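Local coordinates for protein aldehyde dehydrogenase (Bartonella henselae, PDB 3I44) that probably oxidises aldehydes to carboxylic acids with a nicotinamide cofactor, as other members of the aldehyde dehydrogenase family do, at residues P170-M175 against Q301-P306; Y297-S302 against N340-V345; D104-I109 against A123-G128; T427-T432 against K472-A477. The protein carries 1 engineered substitution. One frame throughout, in Å; residues are numbered along the deposited sequence.

Contact 1: residues P170-M175 against Q301-P306; sequences PWNWPM and QSCNAP
The backbones of Asn172 and Gln301 come within 6.1 Å, CA to CA, where the loop leading into helix 174-188 passes the loop ahead of strand 308-312. These are two signature loops of the aldehyde dehydrogenase active site, PWNWP and QSCNAP; Cys303 is probably the family's nucleophilic cysteine, and Asn172 is at the position of the asparagine that probably helps form the oxyanion hole. Asn172 has CG between its backbone N and carbonyl carbon (chi1 64°), which aims the amide at the second loop. ND2 donates to Gln301 O at 3.1 Å, from above the carbonyl plane, while that oxygen stays close to the plane of the Asn172 amide. The other end of the amide, OD1, is taken by Gln177. The Gln301 side chain crosses that of Trp171 at about a right angle: CD lies at the indole edge, in the ring plane, and OE1 is 3.4 Å from CZ3, with amide and ring turned 61° apart. Asn172 CB sits over one face of the indole, toward its rim. Trp173, at the N-cap position of the helix, reaches across with its pyrrole edge, and NE1 donates to Ser302 OG in the ring plane, at 2.8 Å and nearly straight (173°).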
# COMPACT_ATOMS: atom_id res chain seq x y z
N PRO A 170 18.67 -7.50 -0.34
CA PRO A 170 19.29 -8.64 0.32
C PRO A 170 20.50 -9.19 -0.47
O PRO A 170 20.99 -8.52 -1.39
CB PRO A 170 18.13 -9.63 0.36
CG PRO A 170 17.45 -9.40 -0.95
CD PRO A 170 17.70 -7.96 -1.35
N TRP A 171 20.94 -10.40 -0.10
CA TRP A 171 22.18 -11.02 -0.60
C TRP A 171 22.00 -12.13 -1.64
O TRP A 171 22.98 -12.58 -2.21
CB TRP A 171 22.96 -11.62 0.60
CG TRP A 171 22.09 -12.44 1.48
CD1 TRP A 171 21.41 -12.01 2.58
CD2 TRP A 171 21.70 -13.80 1.28
NE1 TRP A 171 20.68 -13.03 3.11
CE2 TRP A 171 20.84 -14.14 2.33
CE3 TRP A 171 22.04 -14.77 0.33
CZ2 TRP A 171 20.30 -15.41 2.46
CZ3 TRP A 171 21.51 -16.01 0.45
CH2 TRP A 171 20.64 -16.34 1.51
N ASN A 172 20.78 -12.62 -1.81
CA ASN A 172 20.56 -13.83 -2.58
C ASN A 172 20.52 -13.66 -4.10
O ASN A 172 20.94 -14.55 -4.81
CB ASN A 172 19.34 -14.62 -2.08
CG ASN A 172 18.03 -13.88 -2.23
OD1 ASN A 172 17.96 -12.68 -2.00
ND2 ASN A 172 16.97 -14.60 -2.58
N TRP A 173 19.95 -12.56 -4.57
CA TRP A 173 19.93 -12.24 -5.98
C TRP A 173 20.23 -10.73 -6.07
O TRP A 173 19.37 -9.92 -6.49
CB TRP A 173 18.57 -12.59 -6.58
CG TRP A 173 18.36 -14.03 -6.91
CD1 TRP A 173 17.67 -14.95 -6.18
CD2 TRP A 173 18.81 -14.70 -8.07
NE1 TRP A 173 17.67 -16.17 -6.82
CE2 TRP A 173 18.38 -16.04 -7.98
CE3 TRP A 173 19.54 -14.30 -9.20
CZ2 TRP A 173 18.65 -16.97 -8.98
CZ3 TRP A 173 19.81 -15.23 -10.18
CH2 TRP A 173 19.38 -16.55 -10.06
N PRO A 174 21.44 -10.33 -5.65
CA PRO A 174 21.69 -8.91 -5.36
C PRO A 174 21.41 -7.91 -6.51
O PRO A 174 20.77 -6.91 -6.28
CB PRO A 174 23.16 -8.88 -4.93
CG PRO A 174 23.73 -10.25 -5.27
CD PRO A 174 22.58 -11.20 -5.29
N MET A 175 21.89 -8.17 -7.73
CA MET A 175 21.70 -7.24 -8.83
C MET A 175 20.29 -7.31 -9.38
O MET A 175 19.77 -6.30 -9.84
CB MET A 175 22.69 -7.47 -9.99
CG MET A 175 23.96 -6.69 -9.92
SD MET A 175 23.78 -4.95 -9.53
CE MET A 175 24.13 -5.01 -7.77
N GLN A 301 18.16 -20.67 -2.64
CA GLN A 301 18.11 -19.34 -1.99
C GLN A 301 17.36 -18.38 -2.89
O GLN A 301 17.92 -17.41 -3.40
CB GLN A 301 19.54 -18.82 -1.72
CG GLN A 301 20.34 -19.81 -0.86
CD GLN A 301 21.78 -19.46 -0.68
OE1 GLN A 301 22.23 -19.29 0.45
NE2 GLN A 301 22.54 -19.39 -1.80
N SER A 302 16.11 -18.75 -3.18
CA SER A 302 15.25 -17.99 -4.03
C SER A 302 13.91 -17.93 -3.33
O SER A 302 13.32 -18.96 -2.97
CB SER A 302 15.12 -18.64 -5.41
OG SER A 302 16.34 -18.52 -6.10
N CYS A 303 13.40 -16.71 -3.13
CA CYS A 303 12.17 -16.55 -2.38
C CYS A 303 10.99 -17.28 -3.02
O CYS A 303 10.10 -17.74 -2.31
CB CYS A 303 11.91 -15.06 -2.16
SG CYS A 303 13.34 -14.20 -1.35
N ASN A 304 10.99 -17.42 -4.34
CA ASN A 304 9.90 -18.10 -5.08
C ASN A 304 10.16 -19.56 -5.44
O ASN A 304 9.38 -20.17 -6.20
CB ASN A 304 9.56 -17.29 -6.35
CG ASN A 304 10.62 -17.41 -7.44
OD1 ASN A 304 11.80 -17.75 -7.17
ND2 ASN A 304 10.23 -17.09 -8.67
N ALA A 305 11.22 -20.16 -4.90
CA ALA A 305 11.60 -21.53 -5.30
C ALA A 305 10.45 -22.47 -5.00
O ALA A 305 9.74 -22.28 -4.00
CB ALA A 305 12.87 -22.02 -4.57
N PRO A 306 10.24 -23.48 -5.86
CA PRO A 306 9.18 -24.47 -5.68
C PRO A 306 9.63 -25.56 -4.70
O PRO A 306 10.12 -26.63 -5.09
CB PRO A 306 8.98 -25.01 -7.10
CG PRO A 306 10.33 -24.94 -7.70
CD PRO A 306 10.93 -23.67 -7.16

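Contact 2: residues Y297-S302 against N340-V345; sequences YNSGQS and NHIGPV
Ser299 makes the one direct hydrogen bond between the two loops, its OG donating to Gly343 O at 2.9 Å from well above the carbonyl plane. With OG anti to the carbonyl carbon (chi1 -50°), the hydroxyl is carried to the extended backbone of 342-344. Water adds two bridges. The first donates to Ser299 OG at 2.6 Å and accepts from Gly343 N, so the hydroxyl both gives and receives a bond, and both polar atoms of the Gly343 backbone are engaged. The second accepts from Gln301 NE2 at 2.8 Å and donates to Pro344 O, linking the amide to that carbonyl, which lies 4.0 Å from NE2. Bonds within 297-302 hold that amide in place: NE2 also donates to Asn298 O at 3.1 Å, and Gln301 N reaches the same oxygen from the opposite face of its plane. In return Asn298 ND2 bonds to Gln301 O. Van der Waals contacts complete the join. Gln301 OE1 rests against Val345 CA and CB, both at 3.3 Å, and takes a weak bond from Val346 N; Ile342 CB packs on Ser299 OG at 3.6 Å. Asn298, Ser299 and Gly300 all have positive phi, and Gln301 centres an inverse gamma turn, giving the tightly coiled approach to the cysteine-bearing loop of an aldehyde dehydrogenase active site.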
# COMPACT_ATOMS: atom_id res chain seq x y z
N TYR A 297 18.35 -24.79 -7.51
CA TYR A 297 19.01 -23.68 -8.19
C TYR A 297 19.31 -22.57 -7.20
O TYR A 297 18.49 -22.26 -6.30
CB TYR A 297 18.10 -23.17 -9.33
CG TYR A 297 18.77 -22.21 -10.28
CD1 TYR A 297 19.82 -22.60 -11.08
CD2 TYR A 297 18.31 -20.91 -10.40
CE1 TYR A 297 20.43 -21.69 -11.98
CE2 TYR A 297 18.89 -20.01 -11.26
CZ TYR A 297 19.93 -20.40 -12.07
OH TYR A 297 20.48 -19.47 -12.94
N ASN A 298 20.46 -21.95 -7.36
CA ASN A 298 20.96 -20.95 -6.39
C ASN A 298 20.98 -21.53 -4.96
O ASN A 298 20.82 -20.79 -3.97
CB ASN A 298 20.11 -19.68 -6.44
CG ASN A 298 20.86 -18.44 -6.00
OD1 ASN A 298 22.07 -18.27 -6.28
ND2 ASN A 298 20.15 -17.53 -5.34
N SER A 299 21.19 -22.84 -4.88
CA SER A 299 21.22 -23.59 -3.62
C SER A 299 19.95 -23.37 -2.80
O SER A 299 19.98 -23.41 -1.57
CB SER A 299 22.47 -23.26 -2.82
OG SER A 299 23.63 -23.38 -3.65
N GLY A 300 18.83 -23.17 -3.51
CA GLY A 300 17.54 -23.00 -2.88
C GLY A 300 17.28 -21.62 -2.34
O GLY A 300 16.25 -21.40 -1.65
N GLN A 301 18.16 -20.67 -2.64
CA GLN A 301 18.11 -19.34 -1.99
C GLN A 301 17.36 -18.38 -2.89
O GLN A 301 17.92 -17.41 -3.40
CB GLN A 301 19.54 -18.82 -1.72
CG GLN A 301 20.34 -19.81 -0.86
CD GLN A 301 21.78 -19.46 -0.68
OE1 GLN A 301 22.23 -19.29 0.45
NE2 GLN A 301 22.54 -19.39 -1.80
N SER A 302 16.11 -18.75 -3.18
CA SER A 302 15.25 -17.99 -4.03
C SER A 302 13.91 -17.93 -3.33
O SER A 302 13.32 -18.96 -2.97
CB SER A 302 15.12 -18.64 -5.41
OG SER A 302 16.34 -18.52 -6.10
N ASN A 340 27.97 -26.43 -13.73
CA ASN A 340 26.61 -26.30 -13.23
C ASN A 340 26.33 -27.00 -11.89
O ASN A 340 25.22 -27.40 -11.61
CB ASN A 340 25.65 -26.85 -14.30
CG ASN A 340 25.78 -28.34 -14.46
OD1 ASN A 340 26.77 -28.93 -14.03
ND2 ASN A 340 24.78 -28.97 -15.09
N HIS A 341 27.36 -27.17 -11.07
CA HIS A 341 27.15 -27.55 -9.68
C HIS A 341 26.40 -26.38 -8.97
O HIS A 341 26.33 -25.27 -9.51
CB HIS A 341 28.52 -27.77 -9.03
CG HIS A 341 29.44 -26.58 -9.12
ND1 HIS A 341 30.16 -26.27 -10.25
CD2 HIS A 341 29.76 -25.62 -8.21
CE1 HIS A 341 30.88 -25.18 -10.04
NE2 HIS A 341 30.66 -24.77 -8.81
N ILE A 342 25.82 -26.64 -7.79
CA ILE A 342 25.38 -25.57 -6.89
C ILE A 342 26.56 -25.16 -5.96
O ILE A 342 27.53 -25.94 -5.77
CB ILE A 342 24.09 -25.92 -6.09
CG1 ILE A 342 24.34 -26.99 -5.01
CG2 ILE A 342 22.94 -26.38 -7.07
CD1 ILE A 342 23.08 -27.35 -4.25
N GLY A 343 26.52 -23.93 -5.48
CA GLY A 343 27.57 -23.37 -4.63
C GLY A 343 27.21 -23.59 -3.17
O GLY A 343 26.23 -24.30 -2.84
N PRO A 344 28.00 -22.98 -2.26
CA PRO A 344 27.60 -23.01 -0.86
C PRO A 344 26.37 -22.12 -0.63
O PRO A 344 26.00 -21.30 -1.50
CB PRO A 344 28.81 -22.42 -0.15
CG PRO A 344 29.39 -21.52 -1.11
CD PRO A 344 29.21 -22.16 -2.45
N VAL A 345 25.73 -22.29 0.52
CA VAL A 345 24.82 -21.25 1.00
C VAL A 345 25.66 -20.09 1.56
O VAL A 345 26.89 -20.19 1.74
CB VAL A 345 23.77 -21.77 2.00
CG1 VAL A 345 22.95 -22.90 1.36
CG2 VAL A 345 24.43 -22.20 3.34
O HOH W 1 24.21 -22.28 -5.95
O HOH W 2 25.14 -19.07 -2.88

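Contact 3: residues D104-I109 against A123-G128; sequences DMAKTI and AQTATG
Thr125 sets its side chain against Met105, Ala106 and Ile109 where two successive helices, 102-113 and 117-141, fold back on each other as a helical hairpin. The short segments run 9.1 Å apart at closest, with their N-to-C directions 132° apart, so the pair is splayed well away from strictly antiparallel. Thr125 touches three residues of the other helix. Its OG1 lies 3.7 Å from Met105 CG and 3.8 Å from Ala106 CB, while CG2 touches the CB and CG of Met105. OG1 also comes near Ala106 N, but the angle is too poor for a hydrogen bond; its polar partner is Ala120 O, one wide turn back along its own helix. Next to it, Ile109 presents two branches. CG2 lies 4.0 Å from both CB and CG of Gln124, and CD1 touches both Gln124 CB and Thr125 OG1. Gln124 CG is anti to its carbonyl carbon (chi1 -68°) and the chain then bends at chi2, so its aliphatic part serves Ile109 while NE2 goes on to Asn172 O. Farther out, helices 174-188 and 202-213 close over the same residues: Met175 and Ser203 each touch both Met105 and Ile109. Helix 102-113 also supplies Glu112, one of the residues around the bound sodium ion. In each helix a threonine that takes no part in the interface folds back on its own backbone: Thr127 OG1 donates to Ala123 O, and Thr108 OG1 to Asp104 O at 2.7 Å, from the opposite face of that carbonyl to Thr108 N.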
# COMPACT_ATOMS: atom_id res chain seq x y z
N ASP A 104 33.26 -8.35 -14.10
CA ASP A 104 33.62 -7.87 -12.75
C ASP A 104 32.47 -8.12 -11.79
O ASP A 104 32.66 -8.54 -10.65
CB ASP A 104 33.93 -6.35 -12.76
CG ASP A 104 35.29 -6.02 -13.35
OD1 ASP A 104 36.15 -6.92 -13.43
OD2 ASP A 104 35.50 -4.85 -13.75
N MET A 105 31.25 -7.88 -12.27
CA MET A 105 30.06 -8.07 -11.44
C MET A 105 29.81 -9.53 -11.10
O MET A 105 29.53 -9.88 -9.93
CB MET A 105 28.83 -7.44 -12.13
CG MET A 105 27.55 -7.49 -11.30
SD MET A 105 27.64 -6.48 -9.83
CE MET A 105 27.50 -4.81 -10.50
N ALA A 106 29.91 -10.40 -12.12
CA ALA A 106 29.80 -11.84 -11.91
C ALA A 106 30.82 -12.37 -10.87
O ALA A 106 30.48 -13.16 -9.99
CB ALA A 106 29.97 -12.59 -13.24
N LYS A 107 32.07 -11.98 -11.02
CA LYS A 107 33.13 -12.43 -10.08
C LYS A 107 32.84 -11.92 -8.65
O LYS A 107 33.00 -12.66 -7.68
CB LYS A 107 34.53 -11.98 -10.56
N THR A 108 32.39 -10.67 -8.54
CA THR A 108 32.09 -10.05 -7.24
C THR A 108 30.93 -10.81 -6.56
O THR A 108 31.02 -11.20 -5.39
CB THR A 108 31.74 -8.61 -7.40
OG1 THR A 108 32.82 -7.93 -8.04
CG2 THR A 108 31.43 -7.94 -6.06
N ILE A 109 29.86 -11.05 -7.31
CA ILE A 109 28.72 -11.78 -6.77
C ILE A 109 29.10 -13.19 -6.35
O ILE A 109 28.78 -13.62 -5.23
CB ILE A 109 27.54 -11.82 -7.75
CG1 ILE A 109 26.98 -10.39 -7.93
CG2 ILE A 109 26.49 -12.84 -7.25
CD1 ILE A 109 25.86 -10.23 -9.03
N ALA A 123 22.91 -15.54 -14.98
CA ALA A 123 21.66 -15.36 -14.27
C ALA A 123 21.78 -14.23 -13.27
O ALA A 123 21.07 -13.25 -13.39
CB ALA A 123 21.23 -16.65 -13.61
N GLN A 124 22.71 -14.31 -12.31
CA GLN A 124 22.82 -13.22 -11.30
C GLN A 124 23.06 -11.86 -11.98
O GLN A 124 22.40 -10.87 -11.64
CB GLN A 124 23.90 -13.54 -10.26
CG GLN A 124 23.58 -14.72 -9.33
CD GLN A 124 22.74 -14.30 -8.13
OE1 GLN A 124 22.41 -13.12 -7.97
NE2 GLN A 124 22.38 -15.28 -7.29
N THR A 125 24.00 -11.80 -12.91
CA THR A 125 24.33 -10.54 -13.54
C THR A 125 23.38 -10.22 -14.71
O THR A 125 22.84 -9.14 -14.78
CB THR A 125 25.80 -10.48 -13.98
OG1 THR A 125 26.65 -10.70 -12.84
CG2 THR A 125 26.10 -9.10 -14.61
N ALA A 126 23.13 -11.18 -15.57
CA ALA A 126 22.24 -10.99 -16.71
C ALA A 126 20.81 -10.59 -16.35
O ALA A 126 20.22 -9.84 -17.10
CB ALA A 126 22.21 -12.28 -17.60
N THR A 127 20.23 -11.06 -15.24
CA THR A 127 18.88 -10.62 -14.87
C THR A 127 18.84 -9.10 -14.61
O THR A 127 17.86 -8.44 -14.96
CB THR A 127 18.24 -11.42 -13.70
OG1 THR A 127 19.05 -11.33 -12.50
CG2 THR A 127 18.11 -12.85 -14.13
N GLY A 128 19.93 -8.55 -14.07
CA GLY A 128 20.08 -7.10 -13.91
C GLY A 128 19.89 -6.36 -15.22
O GLY A 128 19.07 -5.40 -15.31

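Contact 4: residues T427-T432 against K472-A477; sequences TEYGLT and KFSGRA
Glu428 lays its CB over one face of the Phe473 ring, a CH-pi contact with CB 4.0 Å from the ring centroid and 25° off the normal. The two side chains run side by side in the same direction, carboxylate and ring planes nearly perpendicular. Here the loop 427-432, which runs into strand 432-436 of the seven-stranded sheet and opens with an ST turn at Thr427, whose OG1 accepts from Tyr429 N, meets the short 3-10 turn at 473-474. At the edge of the Tyr429 ring, near its plane, sits Ser474 OG. Lys472 N lies over one face of the Arg476 guanidinium, toward its rim, and that group makes salt bridges to Glu242 and Asp490 of the second subunit. Glu428 O takes Phe473 N at 2.9 Å (155°), with Lys472 CB pressed close to the same oxygen. Lys472 NZ stays 4.5 Å from Glu428 OE2, too far for a salt bridge, though the opposite charges probably attract. Leu431 packs its CB on Ser474 at 3.5 Å from OG and touches Cys303 beyond. Ser474 OG, anti to the carbonyl carbon (chi1 -60°), bonds to Gly272 O and accepts a nearly straight bond from Gly430 N at 2.8 Å.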
# COMPACT_ATOMS: atom_id res chain seq x y z
N THR A 427 -0.59 -22.21 3.91
CA THR A 427 0.61 -21.44 4.12
C THR A 427 0.17 -20.00 4.28
O THR A 427 -0.91 -19.63 3.79
CB THR A 427 1.60 -21.53 2.93
OG1 THR A 427 2.77 -20.74 3.22
CG2 THR A 427 0.92 -21.08 1.53
N GLU A 428 0.98 -19.20 4.96
CA GLU A 428 0.73 -17.77 5.07
C GLU A 428 1.41 -17.00 3.92
O GLU A 428 1.16 -15.80 3.73
CB GLU A 428 1.22 -17.26 6.45
CG GLU A 428 0.35 -17.71 7.67
CD GLU A 428 -1.11 -17.25 7.55
OE1 GLU A 428 -1.40 -16.05 7.78
OE2 GLU A 428 -1.98 -18.08 7.22
N TYR A 429 2.26 -17.69 3.17
CA TYR A 429 2.99 -17.12 2.05
C TYR A 429 2.12 -17.19 0.80
O TYR A 429 1.03 -17.79 0.85
CB TYR A 429 4.26 -17.90 1.81
CG TYR A 429 5.36 -17.70 2.84
CD1 TYR A 429 5.97 -16.48 3.00
CD2 TYR A 429 5.81 -18.77 3.63
CE1 TYR A 429 6.97 -16.30 3.92
CE2 TYR A 429 6.79 -18.60 4.56
CZ TYR A 429 7.38 -17.37 4.71
OH TYR A 429 8.40 -17.19 5.61
N GLY A 430 2.58 -16.59 -0.30
CA GLY A 430 1.86 -16.63 -1.58
C GLY A 430 2.60 -15.87 -2.66
O GLY A 430 2.08 -14.87 -3.20
N LEU A 431 3.82 -16.33 -2.95
CA LEU A 431 4.66 -15.64 -3.89
C LEU A 431 4.42 -16.27 -5.28
O LEU A 431 3.58 -15.76 -6.02
CB LEU A 431 6.11 -15.61 -3.42
CG LEU A 431 7.09 -14.79 -4.25
CD1 LEU A 431 6.62 -13.31 -4.51
CD2 LEU A 431 8.50 -14.77 -3.58
N THR A 432 5.13 -17.36 -5.62
CA THR A 432 4.88 -18.14 -6.86
C THR A 432 4.45 -19.53 -6.52
O THR A 432 5.13 -20.22 -5.75
CB THR A 432 6.13 -18.26 -7.74
OG1 THR A 432 6.67 -16.96 -8.01
CG2 THR A 432 5.79 -18.91 -9.07
N LYS A 472 -0.20 -11.74 0.71
CA LYS A 472 -0.11 -12.13 2.15
C LYS A 472 1.30 -11.95 2.71
O LYS A 472 1.90 -10.88 2.56
CB LYS A 472 -0.63 -13.55 2.33
CG LYS A 472 -2.11 -13.72 2.09
CD LYS A 472 -2.48 -15.05 1.52
CE LYS A 472 -2.49 -16.14 2.55
NZ LYS A 472 -3.48 -15.85 3.59
N PHE A 473 1.85 -12.97 3.35
CA PHE A 473 3.18 -12.86 4.01
C PHE A 473 4.35 -12.82 3.04
O PHE A 473 5.50 -12.59 3.44
CB PHE A 473 3.41 -14.01 5.01
CG PHE A 473 2.75 -13.81 6.37
CD1 PHE A 473 1.67 -12.97 6.52
CD2 PHE A 473 3.26 -14.45 7.52
CE1 PHE A 473 1.09 -12.76 7.83
CE2 PHE A 473 2.69 -14.24 8.79
CZ PHE A 473 1.61 -13.41 8.95
N SER A 474 4.08 -13.01 1.76
CA SER A 474 5.13 -12.78 0.77
C SER A 474 5.29 -11.29 0.39
O SER A 474 6.15 -10.95 -0.40
CB SER A 474 4.88 -13.61 -0.49
OG SER A 474 4.86 -15.02 -0.20
N GLY A 475 4.43 -10.43 0.94
CA GLY A 475 4.43 -8.99 0.58
C GLY A 475 3.50 -8.77 -0.60
O GLY A 475 2.98 -9.74 -1.17
N ARG A 476 3.28 -7.52 -0.97
CA ARG A 476 2.38 -7.18 -2.07
C ARG A 476 3.01 -6.21 -3.06
O ARG A 476 2.32 -5.68 -3.93
CB ARG A 476 1.07 -6.62 -1.53
CG ARG A 476 0.12 -7.71 -1.07
CD ARG A 476 -1.22 -7.19 -0.63
NE ARG A 476 -2.18 -8.28 -0.55
CZ ARG A 476 -2.46 -9.02 0.53
NH1 ARG A 476 -1.86 -8.81 1.69
NH2 ARG A 476 -3.37 -9.97 0.43
N ALA A 477 4.30 -5.99 -2.93
CA ALA A 477 5.06 -5.22 -3.92
C ALA A 477 4.81 -5.76 -5.35
O ALA A 477 4.54 -6.93 -5.55
CB ALA A 477 6.49 -5.31 -3.59

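Overall arrangement
From the N terminus, contact 3 closes first, a short loop between neighbouring helices. Contact 1 then spans a long excursion, bringing the start of helix 174-188 to the loop before strand 308-312. Contact 2 opens at 297, before contact 1 has closed, so these two cross and share Gln301 and Ser302. Contact 4 comes later and separately, joining the loop that enters strand 432-436 to the one between strand 454-457 and helix 481-486. Gln124 of contact 3 bonds to Asn172 O, as Asn298 of contact 2 probably does, binding the first three together. Leu431 and Thr432 pack on Cys303 and Asn304, linking contact 4 to contact 1, while contacts 3 and 4 lie on opposite sides of the chain's centre.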